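Local coordinates for protein serine protease inhibitor 4, isoform B (Drosophila melanogaster, PDB 4P0F) that probably inhibits serine and cysteine endopeptidases as a member of the serpin family, at residues A[354-366]-A[370-382]. Residues are numbered along the deposited sequence; the frame is centred on the assembly and turned at random.
Sequences FFADHPFTYVLVH and LPLFWGSVVRLEE
Tyr362 lays its ring flat over Gly375, whose CA sits 3.8 Å from the centroid of the Tyr362 ring, at the heart of the C-terminal antiparallel hairpin of the serpin fold, 360-366 and 370-377 (strands 4 and 5 of sheet B). The ring gets there because CG stands between backbone N and carbonyl carbon (chi1 62°), leaning the side chain across the partner strand, where glycine leaves room for it. Beyond the ring edge, one water joins Tyr362 OH to Ser376 O. Phe360 adopts the same first torsion and takes Val377 CB over one face, with Phe360 CZ 3.5 Å from Val377 CG2. On the other side of the hairpin, Val363 CG2 rests over the centre of the six-membered ring of Trp374. Here, too, Thr361 OG1 donates to Gly375 O (2.9 Å), which also accepts from Tyr362 N on the opposite face of its carbonyl plane. A classic beta bulge at Leu372 and Phe373, both opposite Leu364, shifts the register. Backbones of His366 and Leu370 stay hydrogen-bonded up to the turn, but their side chains approach only through CB and His366 is partly exposed; past Val378 the tail runs out to exposed Arg379. Helix 6-28 covers the Trp374 side, its Tyr22 hydrogen-bonding Thr361 OG1 and Ser376 OG, while strand 230-237 pairs with the other edge of 360-366 and strand 35-36 with 370-377.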
loop_
_atom_site.group_PDB
_atom_site.type_symbol
_atom_site.label_atom_id
_atom_site.label_comp_id
_atom_site.label_asym_id
_atom_site.label_seq_id
_atom_site.Cartn_x
_atom_site.Cartn_y
_atom_site.Cartn_z
ATOM N N PHE A 354 -10.232 -21.231 -13.633
ATOM C CA PHE A 354 -10.186 -19.981 -12.901
ATOM C C PHE A 354 -9.855 -18.896 -13.913
ATOM O O PHE A 354 -8.686 -18.648 -14.200
ATOM C CB PHE A 354 -9.150 -20.040 -11.778
ATOM C CG PHE A 354 -9.243 -18.906 -10.800
ATOM C CD1 PHE A 354 -8.695 -17.676 -11.089
ATOM C CD2 PHE A 354 -9.873 -19.078 -9.578
ATOM C CE1 PHE A 354 -8.777 -16.622 -10.185
ATOM C CE2 PHE A 354 -9.954 -18.040 -8.673
ATOM C CZ PHE A 354 -9.406 -16.808 -8.968
ATOM N N PHE A 355 -10.898 -18.310 -14.497
ATOM C CA PHE A 355 -10.754 -17.381 -15.616
ATOM C C PHE A 355 -11.077 -15.992 -15.107
ATOM O O PHE A 355 -12.245 -15.669 -14.883
ATOM C CB PHE A 355 -11.688 -17.738 -16.786
ATOM C CG PHE A 355 -11.392 -19.067 -17.461
ATOM C CD1 PHE A 355 -10.252 -19.800 -17.164
ATOM C CD2 PHE A 355 -12.271 -19.571 -18.409
ATOM C CE1 PHE A 355 -9.996 -21.008 -17.798
ATOM C CE2 PHE A 355 -12.022 -20.778 -19.043
ATOM C CZ PHE A 355 -10.886 -21.498 -18.737
ATOM N N ALA A 356 -10.049 -15.175 -14.911
ATOM C CA ALA A 356 -10.229 -13.840 -14.341
ATOM C C ALA A 356 -10.618 -12.851 -15.433
ATOM O O ALA A 356 -9.866 -11.909 -15.762
ATOM C CB ALA A 356 -8.969 -13.397 -13.630
ATOM N N ASP A 357 -11.787 -13.088 -16.018
ATOM C CA ASP A 357 -12.229 -12.335 -17.185
ATOM C C ASP A 357 -13.374 -11.397 -16.846
ATOM O O ASP A 357 -14.187 -11.054 -17.707
ATOM C CB ASP A 357 -12.639 -13.287 -18.319
ATOM C CG ASP A 357 -13.798 -14.206 -17.946
ATOM O OD1 ASP A 357 -14.366 -14.089 -16.843
ATOM O OD2 ASP A 357 -14.157 -15.052 -18.789
ATOM N N HIS A 358 -13.444 -11.009 -15.578
ATOM C CA HIS A 358 -14.385 -9.991 -15.138
ATOM C C HIS A 358 -13.808 -9.432 -13.842
ATOM O O HIS A 358 -12.794 -9.945 -13.370
ATOM C CB HIS A 358 -15.804 -10.567 -14.994
ATOM C CG HIS A 358 -15.928 -11.674 -13.994
ATOM N ND1 HIS A 358 -16.025 -13.001 -14.359
ATOM C CD2 HIS A 358 -16.010 -11.651 -12.644
ATOM C CE1 HIS A 358 -16.147 -13.745 -13.274
ATOM N NE2 HIS A 358 -16.140 -12.950 -12.220
ATOM N N PRO A 359 -14.403 -8.359 -13.289
ATOM C CA PRO A 359 -13.701 -7.653 -12.206
ATOM C C PRO A 359 -13.349 -8.506 -10.988
ATOM O O PRO A 359 -14.140 -9.352 -10.550
ATOM C CB PRO A 359 -14.687 -6.542 -11.832
ATOM C CG PRO A 359 -15.362 -6.234 -13.124
ATOM C CD PRO A 359 -15.562 -7.584 -13.770
ATOM N N PHE A 360 -12.152 -8.271 -10.455
ATOM C CA PHE A 360 -11.630 -9.042 -9.338
ATOM C C PHE A 360 -10.771 -8.185 -8.425
ATOM O O PHE A 360 -10.398 -7.052 -8.768
ATOM C CB PHE A 360 -10.832 -10.261 -9.831
ATOM C CG PHE A 360 -9.630 -9.925 -10.688
ATOM C CD1 PHE A 360 -8.383 -9.696 -10.114
ATOM C CD2 PHE A 360 -9.742 -9.879 -12.066
ATOM C CE1 PHE A 360 -7.285 -9.407 -10.907
ATOM C CE2 PHE A 360 -8.650 -9.591 -12.857
ATOM C CZ PHE A 360 -7.420 -9.354 -12.273
ATOM N N THR A 361 -10.500 -8.710 -7.234
ATOM C CA THR A 361 -9.617 -8.044 -6.296
ATOM C C THR A 361 -8.382 -8.920 -6.118
ATOM O O THR A 361 -8.408 -10.127 -6.383
ATOM C CB THR A 361 -10.327 -7.747 -4.943
ATOM O OG1 THR A 361 -9.423 -7.066 -4.062
ATOM C CG2 THR A 361 -10.780 -8.993 -4.290
ATOM N N TYR A 362 -7.276 -8.299 -5.738
ATOM C CA TYR A 362 -6.024 -9.024 -5.594
ATOM C C TYR A 362 -5.200 -8.429 -4.455
ATOM O O TYR A 362 -5.353 -7.259 -4.087
ATOM C CB TYR A 362 -5.224 -9.016 -6.911
ATOM C CG TYR A 362 -4.817 -7.637 -7.365
ATOM C CD1 TYR A 362 -3.668 -7.040 -6.867
ATOM C CD2 TYR A 362 -5.598 -6.918 -8.255
ATOM C CE1 TYR A 362 -3.296 -5.776 -7.259
ATOM C CE2 TYR A 362 -5.233 -5.643 -8.655
ATOM C CZ TYR A 362 -4.081 -5.078 -8.150
ATOM O OH TYR A 362 -3.716 -3.806 -8.530
ATOM N N VAL A 363 -4.344 -9.268 -3.893
ATOM C CA VAL A 363 -3.477 -8.912 -2.782
ATOM C C VAL A 363 -2.115 -9.543 -2.999
ATOM O O VAL A 363 -2.017 -10.719 -3.331
ATOM C CB VAL A 363 -4.039 -9.402 -1.432
ATOM C CG1 VAL A 363 -3.256 -8.772 -0.269
ATOM C CG2 VAL A 363 -5.515 -9.088 -1.317
ATOM N N LEU A 364 -1.058 -8.752 -2.847
ATOM C CA LEU A 364 0.298 -9.291 -2.788
ATOM C C LEU A 364 0.607 -9.538 -1.317
ATOM O O LEU A 364 0.692 -8.590 -0.520
ATOM C CB LEU A 364 1.317 -8.330 -3.413
ATOM C CG LEU A 364 1.172 -8.065 -4.913
ATOM C CD1 LEU A 364 2.297 -7.174 -5.435
ATOM C CD2 LEU A 364 1.162 -9.367 -5.681
ATOM N N VAL A 365 0.729 -10.811 -0.959
ATOM C CA VAL A 365 0.744 -11.225 0.439
ATOM C C VAL A 365 2.025 -11.951 0.795
ATOM O O VAL A 365 2.500 -12.813 0.054
ATOM C CB VAL A 365 -0.459 -12.147 0.772
ATOM C CG1 VAL A 365 -1.751 -11.397 0.647
ATOM C CG2 VAL A 365 -0.496 -13.349 -0.135
ATOM N N HIS A 366 2.590 -11.581 1.937
ATOM C CA HIS A 366 3.697 -12.323 2.519
ATOM C C HIS A 366 3.137 -13.336 3.502
ATOM O O HIS A 366 2.391 -12.978 4.424
ATOM C CB HIS A 366 4.690 -11.389 3.209
ATOM C CG HIS A 366 5.648 -12.098 4.114
ATOM N ND1 HIS A 366 6.942 -12.397 3.744
ATOM C CD2 HIS A 366 5.498 -12.576 5.373
ATOM C CE1 HIS A 366 7.548 -13.024 4.737
ATOM N NE2 HIS A 366 6.694 -13.145 5.736
ATOM N N LEU A 370 0.117 -11.103 5.597
ATOM C CA LEU A 370 0.706 -9.763 5.641
ATOM C C LEU A 370 0.612 -9.119 4.260
ATOM O O LEU A 370 1.373 -9.478 3.364
ATOM C CB LEU A 370 2.158 -9.803 6.114
ATOM C CG LEU A 370 2.629 -8.435 6.642
ATOM C CD1 LEU A 370 3.747 -8.588 7.651
ATOM C CD2 LEU A 370 3.069 -7.515 5.519
ATOM N N PRO A 371 -0.336 -8.181 4.075
ATOM C CA PRO A 371 -0.540 -7.620 2.741
ATOM C C PRO A 371 0.385 -6.448 2.443
ATOM O O PRO A 371 0.451 -5.497 3.215
ATOM C CB PRO A 371 -1.997 -7.173 2.774
ATOM C CG PRO A 371 -2.258 -6.849 4.188
ATOM C CD PRO A 371 -1.368 -7.713 5.021
ATOM N N LEU A 372 1.104 -6.527 1.328
ATOM C CA LEU A 372 2.028 -5.461 0.931
ATOM C C LEU A 372 1.385 -4.535 -0.087
ATOM O O LEU A 372 1.603 -3.322 -0.061
ATOM C CB LEU A 372 3.320 -6.054 0.366
ATOM C CG LEU A 372 4.173 -6.826 1.371
ATOM C CD1 LEU A 372 5.344 -7.501 0.680
ATOM C CD2 LEU A 372 4.652 -5.917 2.502
ATOM N N PHE A 373 0.590 -5.120 -0.979
ATOM C CA PHE A 373 -0.179 -4.386 -1.976
ATOM C C PHE A 373 -1.583 -4.977 -2.037
ATOM O O PHE A 373 -1.782 -6.177 -1.797
ATOM C CB PHE A 373 0.468 -4.446 -3.370
ATOM C CG PHE A 373 1.775 -3.731 -3.468
ATOM C CD1 PHE A 373 2.947 -4.357 -3.102
ATOM C CD2 PHE A 373 1.833 -2.431 -3.928
ATOM C CE1 PHE A 373 4.156 -3.706 -3.191
ATOM C CE2 PHE A 373 3.043 -1.779 -4.018
ATOM C CZ PHE A 373 4.194 -2.414 -3.634
ATOM N N TRP A 374 -2.538 -4.133 -2.388
ATOM C CA TRP A 374 -3.940 -4.503 -2.467
ATOM C C TRP A 374 -4.559 -3.725 -3.617
ATOM O O TRP A 374 -4.283 -2.533 -3.785
ATOM C CB TRP A 374 -4.633 -4.183 -1.145
ATOM C CG TRP A 374 -5.930 -4.868 -0.906
ATOM C CD1 TRP A 374 -7.058 -4.769 -1.661
ATOM C CD2 TRP A 374 -6.255 -5.739 0.191
ATOM N NE1 TRP A 374 -8.057 -5.541 -1.119
ATOM C CE2 TRP A 374 -7.590 -6.141 0.020
ATOM C CE3 TRP A 374 -5.543 -6.220 1.292
ATOM C CZ2 TRP A 374 -8.228 -7.007 0.908
ATOM C CZ3 TRP A 374 -6.174 -7.071 2.170
ATOM C CH2 TRP A 374 -7.499 -7.459 1.975
ATOM N N GLY A 375 -5.392 -4.377 -4.422
ATOM C CA GLY A 375 -6.012 -3.664 -5.516
ATOM C C GLY A 375 -7.227 -4.324 -6.121
ATOM O O GLY A 375 -7.655 -5.398 -5.698
ATOM N N SER A 376 -7.778 -3.626 -7.107
ATOM C CA SER A 376 -8.942 -4.041 -7.872
ATOM C C SER A 376 -8.679 -3.900 -9.356
ATOM O O SER A 376 -8.034 -2.950 -9.784
ATOM C CB SER A 376 -10.157 -3.178 -7.536
ATOM O OG SER A 376 -10.664 -3.449 -6.257
ATOM N N VAL A 377 -9.211 -4.834 -10.134
ATOM C CA VAL A 377 -9.314 -4.656 -11.576
ATOM C C VAL A 377 -10.788 -4.561 -11.898
ATOM O O VAL A 377 -11.519 -5.540 -11.765
ATOM C CB VAL A 377 -8.658 -5.799 -12.357
ATOM C CG1 VAL A 377 -8.843 -5.582 -13.857
ATOM C CG2 VAL A 377 -7.176 -5.885 -12.025
ATOM N N VAL A 378 -11.222 -3.379 -12.320
ATOM C CA VAL A 378 -12.636 -3.131 -12.562
ATOM C C VAL A 378 -12.911 -2.848 -14.030
ATOM O O VAL A 378 -13.929 -3.264 -14.572
ATOM C CB VAL A 378 -13.137 -1.949 -11.709
ATOM C CG1 VAL A 378 -14.604 -1.658 -11.984
ATOM C CG2 VAL A 378 -12.928 -2.248 -10.229
ATOM N N ARG A 379 -12.004 -2.119 -14.657
ATOM C CA ARG A 379 -12.147 -1.750 -16.057
ATOM C C ARG A 379 -10.842 -2.001 -16.768
ATOM O O ARG A 379 -9.796 -1.569 -16.305
ATOM C CB ARG A 379 -12.538 -0.277 -16.201
ATOM C CG ARG A 379 -13.863 0.092 -15.563
ATOM C CD ARG A 379 -14.176 1.567 -15.766
ATOM N NE ARG A 379 -15.396 1.968 -15.070
ATOM C CZ ARG A 379 -15.964 3.165 -15.178
ATOM N NH1 ARG A 379 -15.428 4.094 -15.961
ATOM N NH2 ARG A 379 -17.075 3.434 -14.505
ATOM N N LEU A 380 -10.897 -2.698 -17.897
ATOM C CA LEU A 380 -9.721 -2.853 -18.733
ATOM C C LEU A 380 -10.054 -2.453 -20.154
ATOM O O LEU A 380 -11.199 -2.561 -20.581
ATOM C CB LEU A 380 -9.206 -4.288 -18.701
ATOM C CG LEU A 380 -8.618 -4.778 -17.382
ATOM C CD1 LEU A 380 -8.269 -6.254 -17.497
ATOM C CD2 LEU A 380 -7.386 -3.964 -17.002
ATOM N N GLU A 381 -9.050 -1.963 -20.866
ATOM C CA GLU A 381 -9.156 -1.750 -22.302
ATOM C C GLU A 381 -7.799 -1.983 -22.942
ATOM O O GLU A 381 -6.759 -1.777 -22.309
ATOM C CB GLU A 381 -9.653 -0.337 -22.622
ATOM C CG GLU A 381 -11.165 -0.155 -22.510
ATOM C CD GLU A 381 -11.623 0.354 -21.150
ATOM O OE1 GLU A 381 -10.879 1.125 -20.504
ATOM O OE2 GLU A 381 -12.742 -0.015 -20.729
ATOM N N GLU A 382 -7.817 -2.445 -24.185
ATOM C CA GLU A 382 -6.643 -2.391 -25.037
ATOM C C GLU A 382 -6.621 -0.995 -25.629
ATOM O O GLU A 382 -7.571 -0.596 -26.297
ATOM C CB GLU A 382 -6.691 -3.453 -26.141
ATOM C CG GLU A 382 -6.140 -4.812 -25.746
ATOM C CD GLU A 382 -6.308 -5.856 -26.845
ATOM O OE1 GLU A 382 -6.813 -5.504 -27.931
ATOM O OE2 GLU A 382 -5.936 -7.031 -26.622
HETATM O O HOH W 1 -5.471 -2.387 -9.836
#